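Long-range contacts in 4'-phospho-dehydrooxetanocin synthase (Bacillus megaterium, PDB 5UL3), which catalyses the oxidative ring contraction of dAMP to an oxetane aldehyde in oxetanocin A biosynthesis, using cobalamin, a [4Fe-4S] cluster and S-adenosylmethionine: residues Glu19-Lys27 against Asp344-Phe352; Pro332-Asp343 against Arg377-Arg388. One frame throughout, in Å; residues are numbered along the deposited sequence. Where two conformers were deposited one is given.

Overall arrangement
Helix 335-351 runs through both contacts, whose centres lie about 19 Å apart: its first turns pack on helix 374-386 in contact 2, and its last turns meet the N-terminal part of the chain in contact 1. Both are partly buried, but contact 2 has the larger share of buried residues and the larger interface, 563 against 410 Å². It joins neighbouring helices of the radical SAM barrel through aliphatic side chains, with an arginine at either end. Contact 1, more peripheral, ties the loop after helix 7-21 to that barrel through stacked aromatic rings and one arginine on a backbone carbonyl. Leu346 CD1 touches Arg388 NE at 3.7 Å where the two meet.

Contact 1 of 2, residues Glu19-Lys27 against Asp344-Phe352; sequences EIFSQIWLK and DILRAGKHF. With EDO (1,2-ethanediol), chain B.
Ser22 meets the helix 335-351 through its backbone carbonyl, which Arg347 grips end-on with both terminal nitrogens. Arg347 NH2 lies 2.8 Å from Ser22 O, in the carbonyl plane and on a lone pair, while NH1 comes in tilted from that plane. The oxygen sits within the guanidinium plane, and the bend of the arginine chain at chi3 (71°) swings the group across to it. NH2 also donates to a bound 1,2-ethanediol.

Next along, Ile24 CD1 lies 3.8 Å from Asp344 CB, and Ile24 CG2 rests on the diol. The carboxylate of Asp344 is engaged elsewhere, by Lys340 and Thr289.

Trp25 contributes more buried surface than any other residue here. With CG placed between the backbone N and the carbonyl carbon (chi1 47°), the indole lies against the last turn of the helix. The His351 imidazole covers one face as an offset stack on the Trp25 five-membered ring, the two centroids 3.9 Å apart and the planes 13° from parallel. His351 CB lies over the Trp25 six-membered ring in a CH-pi contact, 4.0 Å from that ring's centroid. Although Trp25 NE1 and His351 NE2 are close, the angle is too poor for a hydrogen bond; stacking holds this pair. Phe352 turns its edge to the indole, Phe352 CE2 3.5 Å from Trp25 CB, and Ala348 CB packs against Trp25 CE3 at 4.0 Å.

Trp25, His351 and Phe352 thus form an aromatic cluster at the C-terminal end of a helix of the partial TIM barrel, where the loop following helix 7-21 docks.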
# COMPACT_ATOMS: atom_id res chain seq x y z
N GLU A 19 -32.60 7.82 3.15
CA GLU A 19 -32.47 6.38 3.25
C GLU A 19 -31.80 5.80 2.01
O GLU A 19 -31.01 4.86 2.11
CB GLU A 19 -33.84 5.73 3.48
CG GLU A 19 -33.78 4.22 3.73
CD GLU A 19 -33.12 3.85 5.05
OE1 GLU A 19 -32.72 2.67 5.21
OE2 GLU A 19 -33.01 4.72 5.94
N ILE A 20 -32.11 6.34 0.83
CA ILE A 20 -31.46 5.89 -0.39
C ILE A 20 -29.97 6.19 -0.32
O ILE A 20 -29.12 5.32 -0.59
CB ILE A 20 -32.09 6.54 -1.62
CG1 ILE A 20 -33.54 6.06 -1.79
CG2 ILE A 20 -31.28 6.17 -2.85
CD1 ILE A 20 -34.34 6.87 -2.81
N PHE A 21 -29.63 7.43 0.05
CA PHE A 21 -28.24 7.86 0.02
C PHE A 21 -27.39 7.19 1.10
O PHE A 21 -26.16 7.18 0.99
CB PHE A 21 -28.16 9.39 0.18
CG PHE A 21 -28.72 10.17 -0.99
CD1 PHE A 21 -29.04 9.56 -2.19
CD2 PHE A 21 -28.89 11.55 -0.87
CE1 PHE A 21 -29.54 10.30 -3.26
CE2 PHE A 21 -29.39 12.30 -1.94
CZ PHE A 21 -29.71 11.67 -3.13
N SER A 22 -28.02 6.64 2.14
CA SER A 22 -27.28 5.91 3.16
C SER A 22 -26.65 4.64 2.62
O SER A 22 -25.76 4.08 3.27
CB SER A 22 -28.18 5.58 4.34
OG SER A 22 -29.00 4.46 4.02
N GLN A 23 -27.07 4.17 1.44
CA GLN A 23 -26.51 2.96 0.86
C GLN A 23 -25.31 3.34 -0.00
O GLN A 23 -25.32 3.30 -1.23
CB GLN A 23 -27.58 2.21 0.07
CG GLN A 23 -28.74 1.84 0.95
CD GLN A 23 -29.96 1.45 0.16
OE1 GLN A 23 -29.91 0.58 -0.71
NE2 GLN A 23 -31.07 2.12 0.44
N ILE A 24 -24.22 3.70 0.70
CA ILE A 24 -23.08 4.32 0.04
C ILE A 24 -22.27 3.36 -0.81
O ILE A 24 -21.37 3.80 -1.53
CB ILE A 24 -22.18 5.01 1.09
CG1 ILE A 24 -21.65 4.00 2.11
CG2 ILE A 24 -22.94 6.11 1.77
CD1 ILE A 24 -20.65 4.61 3.12
N TRP A 25 -22.59 2.06 -0.79
CA TRP A 25 -21.94 1.11 -1.68
C TRP A 25 -22.55 1.08 -3.07
O TRP A 25 -21.93 0.54 -3.99
CB TRP A 25 -22.01 -0.29 -1.09
CG TRP A 25 -23.37 -0.60 -0.59
CD1 TRP A 25 -24.40 -1.15 -1.31
CD2 TRP A 25 -23.88 -0.34 0.72
NE1 TRP A 25 -25.51 -1.25 -0.52
CE2 TRP A 25 -25.22 -0.77 0.73
CE3 TRP A 25 -23.33 0.19 1.88
CZ2 TRP A 25 -26.02 -0.68 1.86
CZ3 TRP A 25 -24.11 0.29 3.00
CH2 TRP A 25 -25.45 -0.14 2.99
N LEU A 26 -23.75 1.63 -3.26
CA LEU A 26 -24.35 1.59 -4.58
C LEU A 26 -23.67 2.60 -5.49
O LEU A 26 -23.25 3.67 -5.06
CB LEU A 26 -25.85 1.89 -4.51
CG LEU A 26 -26.69 0.98 -3.62
CD1 LEU A 26 -28.10 1.56 -3.47
CD2 LEU A 26 -26.71 -0.44 -4.20
N LYS A 27 -23.57 2.24 -6.77
CA LYS A 27 -23.01 3.15 -7.76
C LYS A 27 -24.01 4.26 -8.06
O LYS A 27 -25.22 4.09 -7.87
CB LYS A 27 -22.67 2.37 -9.03
CG LYS A 27 -22.17 0.95 -8.73
CD LYS A 27 -21.50 0.32 -9.94
CE LYS A 27 -20.55 -0.80 -9.52
NZ LYS A 27 -19.64 -1.21 -10.63
N ASP A 344 -17.60 4.91 7.68
CA ASP A 344 -18.20 4.65 6.37
C ASP A 344 -17.73 3.32 5.80
O ASP A 344 -18.54 2.50 5.35
CB ASP A 344 -17.85 5.76 5.37
CG ASP A 344 -18.50 7.08 5.69
OD1 ASP A 344 -19.46 7.10 6.48
OD2 ASP A 344 -18.04 8.12 5.14
N ILE A 345 -16.41 3.11 5.79
CA ILE A 345 -15.86 1.91 5.18
C ILE A 345 -16.29 0.67 5.96
O ILE A 345 -16.64 -0.36 5.37
CB ILE A 345 -14.33 2.04 5.09
CG1 ILE A 345 -13.97 3.15 4.10
CG2 ILE A 345 -13.70 0.73 4.67
CD1 ILE A 345 -12.58 3.65 4.26
N LEU A 346 -16.31 0.77 7.28
CA LEU A 346 -16.68 -0.37 8.12
C LEU A 346 -18.16 -0.71 7.94
O LEU A 346 -18.53 -1.89 7.87
CB LEU A 346 -16.37 -0.06 9.58
CG LEU A 346 -14.88 -0.05 9.94
CD1 LEU A 346 -14.69 0.64 11.28
CD2 LEU A 346 -14.32 -1.49 9.96
N ARG A 347 -19.00 0.32 7.86
CA ARG A 347 -20.42 0.08 7.66
C ARG A 347 -20.68 -0.57 6.31
O ARG A 347 -21.47 -1.52 6.19
CB ARG A 347 -21.19 1.39 7.81
CG ARG A 347 -22.71 1.21 7.69
CD ARG A 347 -23.50 2.44 8.14
NE ARG A 347 -23.36 3.54 7.19
CZ ARG A 347 -24.01 3.64 6.04
NH1 ARG A 347 -24.87 2.68 5.68
NH2 ARG A 347 -23.81 4.69 5.25
N ALA A 348 -20.01 -0.07 5.27
CA ALA A 348 -20.17 -0.65 3.94
C ALA A 348 -19.59 -2.06 3.89
O ALA A 348 -20.15 -2.93 3.23
CB ALA A 348 -19.49 0.23 2.89
N GLY A 349 -18.45 -2.29 4.55
CA GLY A 349 -17.89 -3.63 4.58
C GLY A 349 -18.82 -4.63 5.26
O GLY A 349 -19.01 -5.75 4.79
N LYS A 350 -19.45 -4.20 6.36
CA LYS A 350 -20.37 -5.07 7.09
C LYS A 350 -21.57 -5.45 6.23
O LYS A 350 -22.07 -6.58 6.32
CB LYS A 350 -20.82 -4.36 8.37
CG LYS A 350 -21.72 -5.20 9.27
CD LYS A 350 -22.30 -4.35 10.40
CE LYS A 350 -22.95 -5.20 11.48
NZ LYS A 350 -21.94 -5.95 12.28
N HIS A 351 -22.04 -4.52 5.40
CA HIS A 351 -23.13 -4.82 4.48
C HIS A 351 -22.78 -5.99 3.57
O HIS A 351 -23.67 -6.77 3.20
CB HIS A 351 -23.46 -3.59 3.62
CG HIS A 351 -24.42 -3.88 2.51
ND1 HIS A 351 -25.77 -4.02 2.73
CD2 HIS A 351 -24.21 -4.10 1.19
CE1 HIS A 351 -26.37 -4.28 1.58
NE2 HIS A 351 -25.45 -4.34 0.63
N PHE A 352 -21.51 -6.14 3.21
CA PHE A 352 -21.07 -7.21 2.33
C PHE A 352 -20.39 -8.35 3.08
O PHE A 352 -19.75 -9.20 2.45
CB PHE A 352 -20.12 -6.67 1.27
CG PHE A 352 -20.77 -5.77 0.27
CD1 PHE A 352 -21.74 -6.25 -0.60
CD2 PHE A 352 -20.37 -4.44 0.17
CE1 PHE A 352 -22.32 -5.42 -1.53
CE2 PHE A 352 -20.95 -3.61 -0.77
CZ PHE A 352 -21.93 -4.09 -1.61
C1 EDO B . -23.75 8.14 4.43
O1 EDO B . -22.86 7.52 5.37
C2 EDO B . -24.78 8.96 5.19
O2 EDO B . -24.07 9.94 5.94

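Contact 2 of 2, residues Pro332-Asp343 against Arg377-Arg388; sequences PLSVEQTLKQLD and RIIDICEGLLKR
Arg377 reaches across from helix 374-386 to the strand end and loop ahead of helix 335-351. From CB the chain runs to CG, which stands anti to the backbone N (chi1 171°); Arg377 CG lies 3.7 Å from Val335 CG2 as the two side chains slide past each other in opposite directions. The chain stays extended to Arg377 NE, which donates to Leu333 O at 3.0 Å. At the tip, Arg377 NH2 donates to the same Leu333 O at 2.8 Å, in the carbonyl plane and on a lone pair: a side-on grip by two nitrogens. Pro332 CB covers one guanidinium face and Ile381 CD1 the opposite one, so the guanidinium is sandwiched between them, its rotation fixed by the two bonds to Leu333 O.

Beyond it the helices, consecutive along the partial TIM barrel of the radical SAM domain and separated in sequence by strand 357-360, cross at -36° with axes 9.6 Å apart. Leu339 CD1 drops onto Gly384 CA at 3.8 Å, where the glycine leaves room for it, and CD2 toward Ile381 O. Leu342 CD1 then meets Leu385 CD2 at 4.0 Å. At the far end Arg388 NH1 makes a salt bridge with Asp343 OD1 (2.9 Å, 165°), using the anti lone pair of Asp343 OD1, while a water links NH1 to Leu339 O.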
# COMPACT_ATOMS: atom_id res chain seq x y z
N PRO A 332 -1.92 15.08 7.28
CA PRO A 332 -2.88 14.18 7.94
C PRO A 332 -4.33 14.55 7.69
O PRO A 332 -4.69 15.72 7.54
CB PRO A 332 -2.55 14.34 9.42
CG PRO A 332 -2.10 15.81 9.50
CD PRO A 332 -1.28 16.00 8.24
N LEU A 333 -5.17 13.51 7.63
CA LEU A 333 -6.60 13.71 7.83
C LEU A 333 -6.87 14.19 9.25
O LEU A 333 -6.21 13.78 10.20
CB LEU A 333 -7.36 12.38 7.61
CG LEU A 333 -7.86 11.91 6.26
CD1 LEU A 333 -8.73 10.66 6.44
CD2 LEU A 333 -8.62 13.02 5.56
N SER A 334 -7.91 15.03 9.40
CA SER A 334 -8.33 15.38 10.75
C SER A 334 -8.84 14.15 11.50
O SER A 334 -9.23 13.14 10.89
CB SER A 334 -9.43 16.45 10.74
OG SER A 334 -10.67 15.91 10.29
N VAL A 335 -8.82 14.24 12.83
CA VAL A 335 -9.35 13.16 13.66
C VAL A 335 -10.80 12.90 13.30
O VAL A 335 -11.23 11.75 13.16
CB VAL A 335 -9.20 13.51 15.15
CG1 VAL A 335 -10.02 12.53 16.02
CG2 VAL A 335 -7.73 13.53 15.56
N GLU A 336 -11.61 13.97 13.25
CA GLU A 336 -13.03 13.80 12.97
C GLU A 336 -13.23 13.10 11.64
O GLU A 336 -14.03 12.15 11.54
CB GLU A 336 -13.72 15.17 12.96
CG GLU A 336 -15.20 15.14 12.62
CD GLU A 336 -15.81 16.53 12.59
OE1 GLU A 336 -16.03 17.08 11.49
OE2 GLU A 336 -16.06 17.08 13.68
N GLN A 337 -12.49 13.52 10.62
CA GLN A 337 -12.64 12.93 9.30
C GLN A 337 -12.16 11.49 9.26
O GLN A 337 -12.81 10.63 8.65
CB GLN A 337 -11.88 13.79 8.29
CG GLN A 337 -12.03 13.33 6.88
CD GLN A 337 -13.46 13.50 6.37
OE1 GLN A 337 -13.83 12.88 5.38
NE2 GLN A 337 -14.24 14.35 7.03
N THR A 338 -11.00 11.22 9.86
CA THR A 338 -10.50 9.85 10.00
C THR A 338 -11.59 8.94 10.58
O THR A 338 -11.85 7.84 10.06
CB THR A 338 -9.25 9.82 10.88
OG1 THR A 338 -8.21 10.60 10.26
CG2 THR A 338 -8.71 8.38 11.06
N LEU A 339 -12.26 9.39 11.64
CA LEU A 339 -13.26 8.54 12.29
C LEU A 339 -14.50 8.39 11.41
O LEU A 339 -15.11 7.31 11.37
CB LEU A 339 -13.62 9.12 13.66
CG LEU A 339 -12.49 9.02 14.69
CD1 LEU A 339 -12.79 9.79 15.98
CD2 LEU A 339 -12.16 7.55 14.99
N LYS A 340 -14.88 9.46 10.69
CA LYS A 340 -16.01 9.37 9.77
C LYS A 340 -15.71 8.39 8.64
O LYS A 340 -16.53 7.53 8.30
CB LYS A 340 -16.35 10.74 9.19
CG LYS A 340 -17.27 10.62 7.96
CD LYS A 340 -17.37 11.91 7.18
CE LYS A 340 -18.39 11.83 6.05
NZ LYS A 340 -18.04 10.83 4.98
N GLN A 341 -14.53 8.52 8.02
CA GLN A 341 -14.21 7.65 6.89
C GLN A 341 -14.09 6.20 7.34
O GLN A 341 -14.51 5.29 6.63
CB GLN A 341 -12.92 8.13 6.21
CG GLN A 341 -13.13 9.51 5.53
CD GLN A 341 -12.02 9.89 4.57
OE1 GLN A 341 -11.33 9.03 4.02
NE2 GLN A 341 -11.85 11.19 4.36
N LEU A 342 -13.51 5.97 8.52
CA LEU A 342 -13.45 4.60 9.04
C LEU A 342 -14.86 4.05 9.26
O LEU A 342 -15.15 2.90 8.90
CB LEU A 342 -12.64 4.57 10.34
CG LEU A 342 -11.11 4.70 10.19
CD1 LEU A 342 -10.50 5.00 11.55
CD2 LEU A 342 -10.48 3.42 9.57
N ASP A 343 -15.74 4.87 9.83
CA ASP A 343 -17.12 4.45 10.04
C ASP A 343 -17.80 4.09 8.72
O ASP A 343 -18.50 3.07 8.64
CB ASP A 343 -17.90 5.54 10.77
CG ASP A 343 -19.35 5.16 11.01
OD1 ASP A 343 -19.60 4.33 11.91
OD2 ASP A 343 -20.24 5.67 10.30
N ARG A 377 -3.02 13.19 18.51
CA ARG A 377 -3.93 12.91 17.41
C ARG A 377 -4.22 11.41 17.30
O ARG A 377 -5.36 11.00 17.09
CB ARG A 377 -3.35 13.44 16.11
CG ARG A 377 -4.10 13.02 14.87
CD ARG A 377 -3.60 13.71 13.63
NE ARG A 377 -4.21 13.17 12.42
CZ ARG A 377 -3.83 12.03 11.84
NH1 ARG A 377 -2.85 11.29 12.37
NH2 ARG A 377 -4.43 11.62 10.72
N ILE A 378 -3.18 10.58 17.42
CA ILE A 378 -3.39 9.13 17.33
C ILE A 378 -4.24 8.66 18.50
O ILE A 378 -5.17 7.85 18.33
CB ILE A 378 -2.03 8.40 17.27
CG1 ILE A 378 -1.22 8.83 16.03
CG2 ILE A 378 -2.24 6.86 17.30
CD1 ILE A 378 -1.91 8.56 14.68
N ILE A 379 -3.94 9.15 19.71
CA ILE A 379 -4.71 8.74 20.88
C ILE A 379 -6.18 9.12 20.72
O ILE A 379 -7.07 8.33 21.04
CB ILE A 379 -4.09 9.34 22.16
CG1 ILE A 379 -2.77 8.61 22.46
CG2 ILE A 379 -5.06 9.21 23.33
CD1 ILE A 379 -1.89 9.30 23.50
N ASP A 380 -6.45 10.31 20.14
CA ASP A 380 -7.84 10.71 19.88
C ASP A 380 -8.53 9.79 18.86
O ASP A 380 -9.71 9.46 19.01
CB ASP A 380 -7.88 12.16 19.39
CG ASP A 380 -7.51 13.17 20.48
OD1 ASP A 380 -7.27 12.74 21.63
OD2 ASP A 380 -7.44 14.38 20.19
N ILE A 381 -7.83 9.40 17.79
CA ILE A 381 -8.40 8.43 16.86
C ILE A 381 -8.70 7.12 17.57
O ILE A 381 -9.80 6.54 17.43
CB ILE A 381 -7.46 8.23 15.65
CG1 ILE A 381 -7.39 9.52 14.82
CG2 ILE A 381 -7.93 7.04 14.78
CD1 ILE A 381 -6.21 9.56 13.85
N CYS A 382 -7.76 6.65 18.38
CA CYS A 382 -7.95 5.40 19.12
C CYS A 382 -9.13 5.51 20.08
O CYS A 382 -9.91 4.57 20.21
CB CYS A 382 -6.68 5.04 19.88
SG CYS A 382 -5.33 4.51 18.80
N GLU A 383 -9.26 6.65 20.76
CA GLU A 383 -10.39 6.85 21.66
C GLU A 383 -11.70 6.80 20.89
O GLU A 383 -12.69 6.25 21.38
CB GLU A 383 -10.26 8.17 22.42
CG GLU A 383 -9.24 8.12 23.54
CD GLU A 383 -9.21 9.38 24.40
OE1 GLU A 383 -9.44 10.50 23.87
OE2 GLU A 383 -8.95 9.25 25.61
N GLY A 384 -11.71 7.35 19.68
CA GLY A 384 -12.90 7.26 18.84
C GLY A 384 -13.23 5.83 18.44
O GLY A 384 -14.40 5.44 18.44
N LEU A 385 -12.22 5.04 18.09
CA LEU A 385 -12.45 3.64 17.75
C LEU A 385 -12.97 2.87 18.95
O LEU A 385 -13.79 1.96 18.80
CB LEU A 385 -11.15 3.01 17.22
CG LEU A 385 -10.71 3.48 15.84
CD1 LEU A 385 -9.38 2.85 15.44
CD2 LEU A 385 -11.78 3.10 14.82
N LEU A 386 -12.48 3.21 20.14
CA LEU A 386 -12.88 2.50 21.35
C LEU A 386 -14.32 2.83 21.74
O LEU A 386 -14.91 2.08 22.53
CB LEU A 386 -11.91 2.83 22.48
CG LEU A 386 -10.51 2.22 22.32
CD1 LEU A 386 -9.51 2.84 23.29
CD2 LEU A 386 -10.58 0.71 22.51
N LYS A 387 -14.89 3.91 21.21
CA LYS A 387 -16.29 4.24 21.44
C LYS A 387 -17.23 3.45 20.55
O LYS A 387 -18.44 3.44 20.81
CB LYS A 387 -16.54 5.74 21.23
CG LYS A 387 -16.00 6.62 22.32
CD LYS A 387 -16.10 8.08 21.95
CE LYS A 387 -15.24 8.93 22.87
NZ LYS A 387 -15.23 10.36 22.46
N ARG A 388 -16.72 2.81 19.50
CA ARG A 388 -17.58 2.06 18.60
C ARG A 388 -18.15 0.84 19.32
O ARG A 388 -17.61 0.35 20.31
CB ARG A 388 -16.80 1.62 17.36
CG ARG A 388 -16.22 2.79 16.55
CD ARG A 388 -15.47 2.27 15.34
NE ARG A 388 -16.37 1.53 14.47
CZ ARG A 388 -17.24 2.10 13.64
NH1 ARG A 388 -17.33 3.43 13.56
NH2 ARG A 388 -18.04 1.35 12.89
O HOH W 1 -15.28 5.47 13.74
O HOH W 2 -19.53 1.64 10.90